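Local coordinates for protein cyanophage-like gp41-1 intein (Metagenome, PDB 6QAZ) that probably carries out protein splicing as an intein, excising itself from a precursor and joining the flanking segments through a peptide bond, at residues Gly2-Leu7 and Ile61-His66; Gln12-Met17 and Gly26-Ser31; Leu30-Tyr35 and Asn116-Ala121; Lys44-Ser49 and Glu105-Asp110. All blocks are in the same frame, centred on the assembly; numbering follows the deposited sequence.

Interaction 1. Residues Gly2-Leu7 and Ile61-His66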
loop_
_atom_site.group_PDB
_atom_site.type_symbol
_atom_site.label_atom_id
_atom_site.label_comp_id
_atom_site.label_asym_id
_atom_site.label_seq_id
_atom_site.Cartn_x
_atom_site.Cartn_y
_atom_site.Cartn_z
ATOM N N GLY A 2 1.599 -11.741 -0.599
ATOM C CA GLY A 2 2.115 -11.584 -1.941
ATOM C C GLY A 2 1.956 -10.174 -2.453
ATOM O O GLY A 2 1.196 -9.335 -1.924
ATOM N N GLY A 3 2.682 -9.913 -3.518
ATOM C CA GLY A 3 2.803 -8.590 -4.125
ATOM C C GLY A 3 3.659 -7.660 -3.299
ATOM O O GLY A 3 4.298 -8.092 -2.363
ATOM N N ALA A 4 3.656 -6.384 -3.648
ATOM C CA ALA A 4 4.719 -5.483 -3.217
ATOM C C ALA A 4 4.412 -4.056 -3.656
ATOM O O ALA A 4 3.528 -3.803 -4.494
ATOM C CB ALA A 4 6.047 -5.985 -3.743
ATOM N N LEU A 5 5.174 -3.131 -3.101
ATOM C CA LEU A 5 4.997 -1.687 -3.238
ATOM C C LEU A 5 6.282 -1.043 -3.765
ATOM O O LEU A 5 7.400 -1.482 -3.505
ATOM C CB LEU A 5 4.660 -1.072 -1.890
ATOM C CG LEU A 5 3.294 -1.449 -1.337
ATOM C CD1 LEU A 5 3.093 -0.941 0.067
ATOM C CD2 LEU A 5 2.190 -0.992 -2.194
ATOM N N ASP A 6 6.125 0.109 -4.433
ATOM C CA ASP A 6 7.302 0.864 -4.886
ATOM C C ASP A 6 8.203 1.206 -3.723
ATOM O O ASP A 6 7.733 1.560 -2.628
ATOM C CB ASP A 6 6.842 2.117 -5.606
ATOM C CG ASP A 6 7.980 2.824 -6.274
ATOM O OD1 ASP A 6 8.447 2.288 -7.291
ATOM O OD2 ASP A 6 8.436 3.863 -5.736
ATOM N N LEU A 7 9.508 1.215 -3.970
ATOM C CA LEU A 7 10.501 1.523 -2.923
ATOM C C LEU A 7 10.307 2.895 -2.294
ATOM O O LEU A 7 10.671 3.047 -1.115
ATOM C CB LEU A 7 11.910 1.510 -3.507
ATOM C CG LEU A 7 12.690 0.211 -3.362
ATOM C CD1 LEU A 7 12.087 -0.837 -4.229
ATOM C CD2 LEU A 7 14.155 0.431 -3.715
ATOM N N ILE A 61 2.077 3.054 -6.161
ATOM C CA ILE A 61 2.586 2.107 -7.179
ATOM C C ILE A 61 2.766 0.761 -6.500
ATOM O O ILE A 61 3.463 0.642 -5.488
ATOM C CB ILE A 61 3.861 2.645 -7.832
ATOM C CG1 ILE A 61 3.529 3.866 -8.697
ATOM C CG2 ILE A 61 4.530 1.561 -8.677
ATOM C CD1 ILE A 61 4.748 4.557 -9.236
ATOM N N CYS A 62 2.191 -0.260 -7.121
ATOM C CA CYS A 62 2.175 -1.595 -6.512
ATOM C C CYS A 62 2.144 -2.662 -7.592
ATOM O O CYS A 62 1.946 -2.389 -8.777
ATOM C CB CYS A 62 0.977 -1.744 -5.579
ATOM S SG CYS A 62 -0.628 -1.634 -6.416
ATOM N N SER A 63 2.275 -3.905 -7.168
ATOM C CA SER A 63 2.144 -5.053 -8.071
ATOM C C SER A 63 0.690 -5.459 -8.221
ATOM O O SER A 63 -0.210 -5.004 -7.492
ATOM C CB SER A 63 2.979 -6.201 -7.593
ATOM O OG SER A 63 2.478 -6.699 -6.371
ATOM N N GLU A 64 0.439 -6.371 -9.158
ATOM C CA GLU A 64 -0.944 -6.732 -9.491
ATOM C C GLU A 64 -1.642 -7.483 -8.365
ATOM O O GLU A 64 -2.873 -7.462 -8.316
ATOM C CB GLU A 64 -1.071 -7.539 -10.779
ATOM C CG GLU A 64 -0.528 -8.945 -10.681
ATOM C CD GLU A 64 -0.770 -9.778 -11.913
ATOM O OE1 GLU A 64 -1.773 -9.504 -12.601
ATOM O OE2 GLU A 64 0.041 -10.697 -12.159
ATOM N N GLU A 65 -0.888 -8.148 -7.498
ATOM C CA GLU A 65 -1.538 -8.935 -6.446
ATOM C C GLU A 65 -1.604 -8.174 -5.128
ATOM O O GLU A 65 -2.188 -8.705 -4.163
ATOM C CB GLU A 65 -0.998 -10.295 -6.307
ATOM C CG GLU A 65 0.219 -10.370 -5.571
ATOM C CD GLU A 65 1.477 -10.203 -6.377
ATOM O OE1 GLU A 65 2.304 -11.130 -6.360
ATOM O OE2 GLU A 65 1.619 -9.123 -7.012
ATOM N N HIS A 66 -1.076 -6.967 -5.054
ATOM C CA HIS A 66 -1.062 -6.233 -3.784
ATOM C C HIS A 66 -2.480 -5.816 -3.394
ATOM O O HIS A 66 -3.214 -5.212 -4.200
ATOM C CB HIS A 66 -0.154 -5.016 -3.922
ATOM C CG HIS A 66 -0.021 -4.319 -2.624
ATOM N ND1 HIS A 66 0.843 -4.713 -1.631
ATOM C CD2 HIS A 66 -0.772 -3.351 -2.068
ATOM C CE1 HIS A 66 0.589 -4.038 -0.538
ATOM N NE2 HIS A 66 -0.358 -3.195 -0.781
HETATM O O HOH W 1 -1.452 -11.033 -2.658
HETATM O O HOH W 2 4.004 -12.059 -4.766
#
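I61 and D6 meet first: D6 N donates to I61 O over 2.9 Å. D6 CB and I61 CB sit 3.8 Å apart, while the D6 carboxylate turns to a salt bridge with R106. At C62, CB meets L5 CD2, and the two backbones form a single bridge. S63 is gripped twice. Its N reaches A4 O at 3.0 Å, and its OG takes a weak, bent bond (125°) from A4 N. The same hydroxyl donates to E65 OE2 over 2.7 Å, meeting the carboxylate from above its plane. Water 1 donates to E65 O; its weak link onward to G2 O is doubtful. H66 closes a type I turn, its N on S63 O at 3.2 Å. With CG anti to the backbone N (chi1 -175°), its ring lies beneath L5, whose CD2 stands 3.7 Å from the ring centroid and 10° off the normal, a CH-pi contact over the face. H66 NE2 bonds T126 OG1, which would limit the ring's rotation. The S63-to-H66 spacing matches the Thr-x-x-His block B motif of inteins, with serine in first place, set beside what is probably the N-terminal splice junction at G3-A4.

Interaction 2. Residues Gln12-Met17 and Gly26-Ser31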
loop_
_atom_site.group_PDB
_atom_site.type_symbol
_atom_site.label_atom_id
_atom_site.label_comp_id
_atom_site.label_asym_id
_atom_site.label_seq_id
_atom_site.Cartn_x
_atom_site.Cartn_y
_atom_site.Cartn_z
ATOM N N GLN A 12 4.164 6.079 7.642
ATOM C CA GLN A 12 4.287 6.945 8.814
ATOM C C GLN A 12 4.757 6.122 10.018
ATOM O O GLN A 12 4.035 5.211 10.438
ATOM C CB GLN A 12 2.925 7.575 9.037
ATOM C CG GLN A 12 2.994 8.742 9.982
ATOM C CD GLN A 12 1.714 9.530 10.016
ATOM O OE1 GLN A 12 0.864 9.489 9.130
ATOM N NE2 GLN A 12 1.584 10.280 11.074
ATOM N N THR A 13 5.917 6.450 10.552
ATOM C CA THR A 13 6.413 5.842 11.794
ATOM C C THR A 13 6.251 6.864 12.892
ATOM O O THR A 13 6.109 8.067 12.632
ATOM C CB THR A 13 7.853 5.361 11.670
ATOM O OG1 THR A 13 8.740 6.479 11.773
ATOM C CG2 THR A 13 8.095 4.558 10.421
ATOM N N PRO A 14 6.455 6.473 14.158
ATOM C CA PRO A 14 6.479 7.475 15.224
ATOM C C PRO A 14 7.615 8.490 15.074
ATOM O O PRO A 14 7.578 9.502 15.744
ATOM C CB PRO A 14 6.566 6.632 16.503
ATOM C CG PRO A 14 5.954 5.290 16.099
ATOM C CD PRO A 14 6.478 5.086 14.697
ATOM N N GLN A 15 8.668 8.134 14.347
ATOM C CA GLN A 15 9.835 9.015 14.114
ATOM C C GLN A 15 9.667 9.829 12.816
ATOM O O GLN A 15 10.598 10.599 12.510
ATOM C CB GLN A 15 11.091 8.151 14.068
ATOM C CG GLN A 15 11.368 7.396 15.371
ATOM C CD GLN A 15 10.557 6.129 15.579
ATOM O OE1 GLN A 15 10.147 5.431 14.642
ATOM N NE2 GLN A 15 10.330 5.821 16.853
ATOM N N GLY A 16 8.523 9.765 12.131
ATOM C CA GLY A 16 8.257 10.531 10.905
ATOM C C GLY A 16 8.036 9.620 9.738
ATOM O O GLY A 16 7.984 8.394 9.856
ATOM N N MET A 17 7.869 10.229 8.588
ATOM C CA MET A 17 7.633 9.454 7.369
ATOM C C MET A 17 8.931 8.782 6.954
ATOM O O MET A 17 9.998 9.377 7.035
ATOM C CB MET A 17 7.176 10.374 6.233
ATOM C CG MET A 17 5.773 10.930 6.344
ATOM S SD MET A 17 4.509 9.633 6.212
ATOM C CE MET A 17 3.052 10.661 6.356
ATOM N N GLY A 26 10.709 -4.451 13.336
ATOM C CA GLY A 26 10.614 -3.711 14.598
ATOM C C GLY A 26 10.145 -2.287 14.446
ATOM O O GLY A 26 9.733 -1.702 15.453
ATOM N N ASP A 27 10.199 -1.716 13.245
ATOM C CA ASP A 27 9.566 -0.403 13.019
ATOM C C ASP A 27 8.070 -0.510 13.302
ATOM O O ASP A 27 7.481 -1.588 13.284
ATOM C CB ASP A 27 9.738 0.092 11.584
ATOM C CG ASP A 27 10.944 0.972 11.269
ATOM O OD1 ASP A 27 11.150 1.982 11.955
ATOM O OD2 ASP A 27 11.699 0.608 10.327
ATOM N N LEU A 28 7.469 0.633 13.553
ATOM C CA LEU A 28 6.023 0.783 13.751
ATOM C C LEU A 28 5.466 1.658 12.628
ATOM O O LEU A 28 6.054 2.719 12.371
ATOM C CB LEU A 28 5.778 1.420 15.116
ATOM C CG LEU A 28 5.990 0.493 16.317
ATOM C CD1 LEU A 28 6.124 1.291 17.582
ATOM C CD2 LEU A 28 4.866 -0.530 16.441
ATOM N N VAL A 29 4.382 1.218 11.992
ATOM C CA VAL A 29 3.777 1.965 10.873
ATOM C C VAL A 29 2.323 2.237 11.163
ATOM O O VAL A 29 1.585 1.357 11.643
ATOM C CB VAL A 29 3.986 1.258 9.534
ATOM C CG1 VAL A 29 5.455 1.276 9.145
ATOM C CG2 VAL A 29 3.413 -0.141 9.489
ATOM N N LEU A 30 1.882 3.444 10.837
ATOM C CA LEU A 30 0.532 3.885 11.203
ATOM C C LEU A 30 -0.504 3.251 10.288
ATOM O O LEU A 30 -0.357 3.270 9.061
ATOM C CB LEU A 30 0.443 5.405 11.101
ATOM C CG LEU A 30 -0.888 5.993 11.546
ATOM C CD1 LEU A 30 -1.142 5.779 13.029
ATOM C CD2 LEU A 30 -0.947 7.468 11.208
ATOM N N SER A 31 -1.555 2.742 10.909
ATOM C CA SER A 31 -2.758 2.223 10.262
ATOM C C SER A 31 -3.968 3.029 10.711
ATOM O O SER A 31 -3.840 3.996 11.470
ATOM C CB SER A 31 -2.925 0.761 10.616
ATOM O OG SER A 31 -3.523 0.612 11.875
HETATM O O HOH W 3 1.947 4.257 7.636
HETATM O O HOH W 4 9.488 2.864 13.878
#
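L30 and Q12 meet through both backbone and side chain. L30 N donates to Q12 O at 2.8 Å; the donor lies nearly in line with the C=O (163° at the acceptor), though the N-H itself is bent at 145°. Both side chains have CG anti to the backbone N (chi1 -176° for L30) and run alongside each other in the same direction, L30 CD2 resting 3.4 Å from Q12 OE1. That amide oxygen has its polar partner elsewhere, on K90 NZ. V29 CA-H adds a second, softer donor to Q12 O. One step along, T13 CA-H points at L28 O over 3.2 Å, and P14 lays CD 3.8 Å from L28 CB, the two side chains crossing at about a right angle.

Farther out, waters extend the pairing: water 3 joins Q12 N to L30 O, and water 4 links Q15 OE1, D27 OD1 and L28 N. T13 and P14 belong to the type I turn T13-G16, closed by G16 O, which receives T13 N at 2.9 Å and also T13 OG1 at 2.8 Å, the hydroxyl on a lone pair. D27 is set by K18 and by the backbone N of Q24. The chemistry is therefore uneven: one conventional direct bond carries the strand-to-strand link, water completes it, and buried L28 O has no conventional hydrogen-bond partner, being met by C-H groups of T13 and P14.

Interaction 3. Residues Leu30-Tyr35 and Asn116-Ala121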
loop_
_atom_site.group_PDB
_atom_site.type_symbol
_atom_site.label_atom_id
_atom_site.label_comp_id
_atom_site.label_asym_id
_atom_site.label_seq_id
_atom_site.Cartn_x
_atom_site.Cartn_y
_atom_site.Cartn_z
ATOM N N LEU A 30 1.882 3.444 10.837
ATOM C CA LEU A 30 0.532 3.885 11.203
ATOM C C LEU A 30 -0.504 3.251 10.288
ATOM O O LEU A 30 -0.357 3.270 9.061
ATOM C CB LEU A 30 0.443 5.405 11.101
ATOM C CG LEU A 30 -0.888 5.993 11.546
ATOM C CD1 LEU A 30 -1.142 5.779 13.029
ATOM C CD2 LEU A 30 -0.947 7.468 11.208
ATOM N N SER A 31 -1.555 2.742 10.909
ATOM C CA SER A 31 -2.758 2.223 10.262
ATOM C C SER A 31 -3.968 3.029 10.711
ATOM O O SER A 31 -3.840 3.996 11.470
ATOM C CB SER A 31 -2.925 0.761 10.616
ATOM O OG SER A 31 -3.523 0.612 11.875
ATOM N N ASN A 32 -5.134 2.575 10.307
ATOM C CA ASN A 32 -6.407 3.166 10.788
ATOM C C ASN A 32 -6.668 2.857 12.256
ATOM O O ASN A 32 -7.531 3.517 12.827
ATOM C CB ASN A 32 -7.575 2.689 9.915
ATOM C CG ASN A 32 -7.715 1.193 9.857
ATOM O OD1 ASN A 32 -6.741 0.473 9.692
ATOM N ND2 ASN A 32 -8.928 0.721 9.988
ATOM N N THR A 33 -6.020 1.817 12.773
ATOM C CA THR A 33 -6.108 1.303 14.154
ATOM C C THR A 33 -4.773 1.466 14.862
ATOM O O THR A 33 -4.339 0.561 15.452
ATOM C CB THR A 33 -6.358 -0.230 14.194
ATOM O OG1 THR A 33 -5.266 -0.784 13.461
ATOM C CG2 THR A 33 -7.687 -0.639 13.608
ATOM N N GLY A 34 -4.093 2.559 14.765
ATOM C CA GLY A 34 -2.844 2.741 15.512
ATOM C C GLY A 34 -1.660 2.188 14.777
ATOM O O GLY A 34 -1.731 1.893 13.571
ATOM N N TYR A 35 -0.562 2.027 15.462
ATOM C CA TYR A 35 0.685 1.587 14.840
ATOM C C TYR A 35 0.814 0.082 14.886
ATOM O O TYR A 35 0.696 -0.544 15.956
ATOM C CB TYR A 35 1.880 2.199 15.559
ATOM C CG TYR A 35 2.098 3.666 15.252
ATOM C CD1 TYR A 35 2.785 4.054 14.122
ATOM C CD2 TYR A 35 1.577 4.680 16.049
ATOM C CE1 TYR A 35 2.972 5.379 13.790
ATOM C CE2 TYR A 35 1.758 6.027 15.722
ATOM C CZ TYR A 35 2.462 6.373 14.580
ATOM O OH TYR A 35 2.701 7.672 14.191
ATOM N N ASN A 116 -4.141 -5.562 12.331
ATOM C CA ASN A 116 -5.031 -5.724 11.174
ATOM C C ASN A 116 -4.290 -5.836 9.850
ATOM O O ASN A 116 -4.959 -5.931 8.815
ATOM C CB ASN A 116 -6.059 -4.599 11.140
ATOM C CG ASN A 116 -5.492 -3.231 10.826
ATOM O OD1 ASN A 116 -4.288 -3.052 10.615
ATOM N ND2 ASN A 116 -6.371 -2.251 10.820
ATOM N N HIS A 117 -2.973 -5.847 9.860
ATOM C CA HIS A 117 -2.168 -6.028 8.624
ATOM C C HIS A 117 -2.302 -4.850 7.659
ATOM O O HIS A 117 -1.892 -5.002 6.511
ATOM C CB HIS A 117 -2.474 -7.326 7.888
ATOM C CG HIS A 117 -2.281 -8.487 8.716
ATOM N ND1 HIS A 117 -1.116 -8.823 9.311
ATOM C CD2 HIS A 117 -3.153 -9.411 9.060
ATOM C CE1 HIS A 117 -1.279 -9.952 10.021
ATOM N NE2 HIS A 117 -2.515 -10.330 9.857
ATOM N N LEU A 118 -2.782 -3.714 8.118
ATOM C CA LEU A 118 -2.922 -2.536 7.254
ATOM C C LEU A 118 -1.904 -1.464 7.636
ATOM O O LEU A 118 -1.389 -1.426 8.778
ATOM C CB LEU A 118 -4.335 -1.945 7.349
ATOM C CG LEU A 118 -5.496 -2.926 7.166
ATOM C CD1 LEU A 118 -6.821 -2.184 7.215
ATOM C CD2 LEU A 118 -5.360 -3.715 5.882
ATOM N N PHE A 119 -1.682 -0.542 6.723
ATOM C CA PHE A 119 -0.940 0.677 7.023
ATOM C C PHE A 119 -1.262 1.707 5.955
ATOM O O PHE A 119 -1.609 1.366 4.813
ATOM C CB PHE A 119 0.576 0.452 7.148
ATOM C CG PHE A 119 1.266 -0.212 5.983
ATOM C CD1 PHE A 119 1.732 0.498 4.901
ATOM C CD2 PHE A 119 1.485 -1.553 6.007
ATOM C CE1 PHE A 119 2.393 -0.126 3.867
ATOM C CE2 PHE A 119 2.182 -2.166 4.990
ATOM C CZ PHE A 119 2.596 -1.460 3.888
ATOM N N TYR A 120 -1.112 2.976 6.304
ATOM C CA TYR A 120 -1.223 4.043 5.312
ATOM C C TYR A 120 0.073 4.142 4.508
ATOM O O TYR A 120 1.180 4.199 5.050
ATOM C CB TYR A 120 -1.503 5.380 6.009
ATOM C CG TYR A 120 -2.925 5.496 6.538
ATOM C CD1 TYR A 120 -3.995 5.592 5.672
ATOM C CD2 TYR A 120 -3.222 5.489 7.895
ATOM C CE1 TYR A 120 -5.304 5.697 6.098
ATOM C CE2 TYR A 120 -4.549 5.606 8.344
ATOM C CZ TYR A 120 -5.583 5.705 7.433
ATOM O OH TYR A 120 -6.913 5.833 7.800
ATOM N N ALA A 121 -0.079 4.193 3.204
ATOM C CA ALA A 121 1.023 4.230 2.231
ATOM C C ALA A 121 0.726 5.403 1.314
ATOM O O ALA A 121 -0.309 5.390 0.630
ATOM C CB ALA A 121 1.092 2.916 1.499
HETATM O O HOH W 3 1.947 4.257 7.636
HETATM O O HOH W 5 -4.080 -3.034 13.923
#
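Two side-chain-capped turns, an ST turn at S31 and an Asx turn at N116, face each other where N116 meets N32 and T33. N116 ND2 donates to N32 OD1 at 3.0 Å with a 140° angle; the amide planes are only 12° apart, and the acceptor lies close to the plane of the N116 amide. T33 OG1 also comes near ND2, but the angle is too poor for a bond; water 5 instead bridges T33 OG1 to N116 N. N116 OD1 is occupied by L118 N at 3.0 Å, approaching from 51° above the carbonyl plane, and by N36 ND2. In the facing turn S31 OG accepts T33 N at 2.9 Å and donates to G34 O, which S31 N reaches from the other face. The Asx turn leads into strand 118-121, which pairs with 124-127; strand 124-127 ends at H127, next to the C-terminal N128, consistent with the C-terminal splice junction of the HINT fold. Y120 N donates to L30 O at 2.9 Å. The Y120 ring passes along the S31 backbone, CE2 lying 3.5 Å from S31 C, and its hydroxyl is held by E91. Water 3 spans L30 O and Y120 O, 2.7 Å from the latter.

Interaction 4. Residues Lys44-Ser49 and Glu105-Asp110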
loop_
_atom_site.group_PDB
_atom_site.type_symbol
_atom_site.label_atom_id
_atom_site.label_comp_id
_atom_site.label_asym_id
_atom_site.label_seq_id
_atom_site.Cartn_x
_atom_site.Cartn_y
_atom_site.Cartn_z
ATOM N N LYS A 44 13.294 -8.057 -1.576
ATOM C CA LYS A 44 12.949 -7.213 -2.718
ATOM C C LYS A 44 12.772 -8.127 -3.933
ATOM O O LYS A 44 13.458 -9.106 -4.075
ATOM C CB LYS A 44 14.073 -6.273 -3.153
ATOM C CG LYS A 44 14.009 -4.848 -2.649
ATOM C CD LYS A 44 15.338 -4.131 -2.718
ATOM C CE LYS A 44 16.149 -4.372 -3.977
ATOM N NZ LYS A 44 17.344 -3.499 -4.052
ATOM N N SER A 45 11.900 -7.750 -4.834
ATOM C CA SER A 45 11.503 -8.554 -5.995
ATOM C C SER A 45 11.223 -7.633 -7.158
ATOM O O SER A 45 10.702 -6.621 -6.950
ATOM C CB SER A 45 10.291 -9.446 -5.691
ATOM O OG SER A 45 9.150 -8.648 -5.371
ATOM N N LYS A 46 11.477 -8.097 -8.368
ATOM C CA LYS A 46 11.163 -7.339 -9.570
ATOM C C LYS A 46 9.859 -7.880 -10.112
ATOM O O LYS A 46 9.744 -9.097 -10.366
ATOM C CB LYS A 46 12.256 -7.521 -10.604
ATOM C CG LYS A 46 12.201 -6.512 -11.736
ATOM C CD LYS A 46 13.412 -6.553 -12.641
ATOM C CE LYS A 46 13.386 -5.453 -13.680
ATOM N NZ LYS A 46 14.127 -5.833 -14.906
ATOM N N LYS A 47 8.900 -6.990 -10.271
ATOM C CA LYS A 47 7.550 -7.346 -10.725
ATOM C C LYS A 47 7.038 -6.223 -11.632
ATOM O O LYS A 47 7.469 -5.053 -11.528
ATOM C CB LYS A 47 6.569 -7.528 -9.551
ATOM C CG LYS A 47 6.978 -8.458 -8.424
ATOM C CD LYS A 47 5.926 -8.555 -7.312
ATOM C CE LYS A 47 6.026 -9.809 -6.478
ATOM N NZ LYS A 47 6.556 -9.534 -5.135
ATOM N N LYS A 48 6.069 -6.554 -12.464
ATOM C CA LYS A 48 5.314 -5.508 -13.153
ATOM C C LYS A 48 4.620 -4.623 -12.138
ATOM O O LYS A 48 4.032 -5.116 -11.169
ATOM C CB LYS A 48 4.309 -6.118 -14.132
ATOM C CG LYS A 48 3.537 -5.133 -15.020
ATOM C CD LYS A 48 4.414 -4.188 -15.843
ATOM C CE LYS A 48 5.256 -4.916 -16.865
ATOM N NZ LYS A 48 4.425 -5.694 -17.814
ATOM N N SER A 49 4.653 -3.324 -12.375
ATOM C CA SER A 49 4.076 -2.335 -11.458
ATOM C C SER A 49 2.931 -1.600 -12.126
ATOM O O SER A 49 2.857 -1.524 -13.350
ATOM C CB SER A 49 5.135 -1.405 -10.960
ATOM O OG SER A 49 5.659 -0.552 -11.955
ATOM N N GLU A 105 8.359 -3.053 -15.320
ATOM C CA GLU A 105 8.943 -3.948 -14.318
ATOM C C GLU A 105 9.912 -3.146 -13.477
ATOM O O GLU A 105 10.755 -2.433 -14.033
ATOM C CB GLU A 105 9.662 -5.079 -15.026
ATOM C CG GLU A 105 8.698 -6.053 -15.643
ATOM C CD GLU A 105 8.995 -7.490 -15.281
ATOM O OE1 GLU A 105 9.015 -7.797 -14.056
ATOM O OE2 GLU A 105 9.224 -8.290 -16.206
ATOM N N ARG A 106 9.839 -3.300 -12.168
ATOM C CA ARG A 106 10.782 -2.599 -11.286
ATOM C C ARG A 106 10.894 -3.367 -9.972
ATOM O O ARG A 106 10.075 -4.240 -9.660
ATOM C CB ARG A 106 10.291 -1.186 -11.064
ATOM C CG ARG A 106 8.999 -1.114 -10.290
ATOM C CD ARG A 106 8.578 0.304 -9.948
ATOM N NE ARG A 106 8.281 1.068 -11.130
ATOM C CZ ARG A 106 8.044 2.368 -11.143
ATOM N NH1 ARG A 106 8.058 3.078 -10.028
ATOM N NH2 ARG A 106 7.699 2.953 -12.274
ATOM N N GLU A 107 11.916 -3.007 -9.209
ATOM C CA GLU A 107 12.076 -3.561 -7.859
ATOM C C GLU A 107 10.962 -3.016 -6.963
ATOM O O GLU A 107 10.625 -1.826 -7.018
ATOM C CB GLU A 107 13.428 -3.151 -7.293
ATOM C CG GLU A 107 14.615 -3.697 -8.046
ATOM C CD GLU A 107 14.785 -5.200 -8.028
ATOM O OE1 GLU A 107 14.322 -5.848 -7.084
ATOM O OE2 GLU A 107 15.522 -5.707 -8.897
ATOM N N LEU A 108 10.412 -3.895 -6.159
ATOM C CA LEU A 108 9.336 -3.569 -5.224
ATOM C C LEU A 108 9.626 -4.225 -3.890
ATOM O O LEU A 108 10.354 -5.241 -3.810
ATOM C CB LEU A 108 8.004 -4.063 -5.783
ATOM C CG LEU A 108 7.541 -3.529 -7.144
ATOM C CD1 LEU A 108 6.278 -4.257 -7.530
ATOM C CD2 LEU A 108 7.294 -2.056 -7.137
ATOM N N ILE A 109 9.003 -3.710 -2.844
ATOM C CA ILE A 109 9.237 -4.452 -1.616
ATOM C C ILE A 109 7.956 -4.667 -0.845
ATOM O O ILE A 109 6.877 -4.128 -1.067
ATOM C CB ILE A 109 10.262 -3.660 -0.841
ATOM C CG1 ILE A 109 10.851 -4.418 0.341
ATOM C CG2 ILE A 109 9.602 -2.365 -0.427
ATOM C CD1 ILE A 109 11.358 -5.792 0.040
ATOM N N ASP A 110 8.117 -5.664 -0.001
ATOM C CA ASP A 110 6.992 -6.338 0.645
ATOM C C ASP A 110 7.309 -6.486 2.122
ATOM O O ASP A 110 8.349 -7.066 2.443
ATOM C CB ASP A 110 6.864 -7.687 -0.017
ATOM C CG ASP A 110 5.637 -8.439 0.362
ATOM O OD1 ASP A 110 4.736 -7.902 1.025
ATOM O OD2 ASP A 110 5.598 -9.636 -0.063
HETATM O O HOH W 6 14.950 -8.291 -6.988
HETATM O O HOH W 7 9.192 -7.816 -2.724
#
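S45 and L108 form one of two antiparallel hydrogen-bonded pairs: S45 N reaches L108 O at 3.1 Å, and L108 N reaches S45 O at 2.9 Å. K47 and R106 form the other, with N-H to acceptor angles of 164° and 163°. CA-H groups of K46 and E107 point at R106 O and S45 O in between. The tight side carries S45, K47, R106 and L108. There L108 CD1 lies 3.9 Å from K47 CB, A4 and S63 pack on L108 from beyond, and K47 NZ curls back to S45 OG at 2.8 Å. S49 OG lies near R106 NE without bonding to it, and is instead bonded to D104 O. The R106 guanidinium is salt-bridged to D104, with NH2 also bonded to a citrate probably from the crystallisation liquor.

The side bearing K46, K48, E105 and E107 is looser. Its contacts are aliphatic, K48 CE to E105 CG at 3.8 Å, while charges stay apart: K46 NZ is 5.5 Å from E105 OE1. K48 NZ turns instead to E102. Any attraction across this side is probably diffuse. The strand directions differ by 126°, far from a flat 180°, a strongly twisted antiparallel pairing that fits the long curved strands of the HINT fold of inteins.

Interactions 1 and 4 have centres about 7 Å apart on one side of the chain's centre, and interactions 2 and 3, about 9 Å apart, lie together on another; interactions 1 and 3 fall on opposite sides, 17 Å between centres. All four reach the same antiparallel sheet. Strand 93-113 pairs with 5-6 and 45-54, and the L5-I109 backbone bond joins interactions 1 and 4, whereas interactions 2 and 3 share L30, S31 and water 3. Along the chain, interaction 1 crosses 3 and 4 and encloses 2; interaction 4 nests within 3. L5 CD1 meets F119 CZ at 3.9 Å, consistent with the probable N- and C-terminal splicing regions lying near each other in the fold.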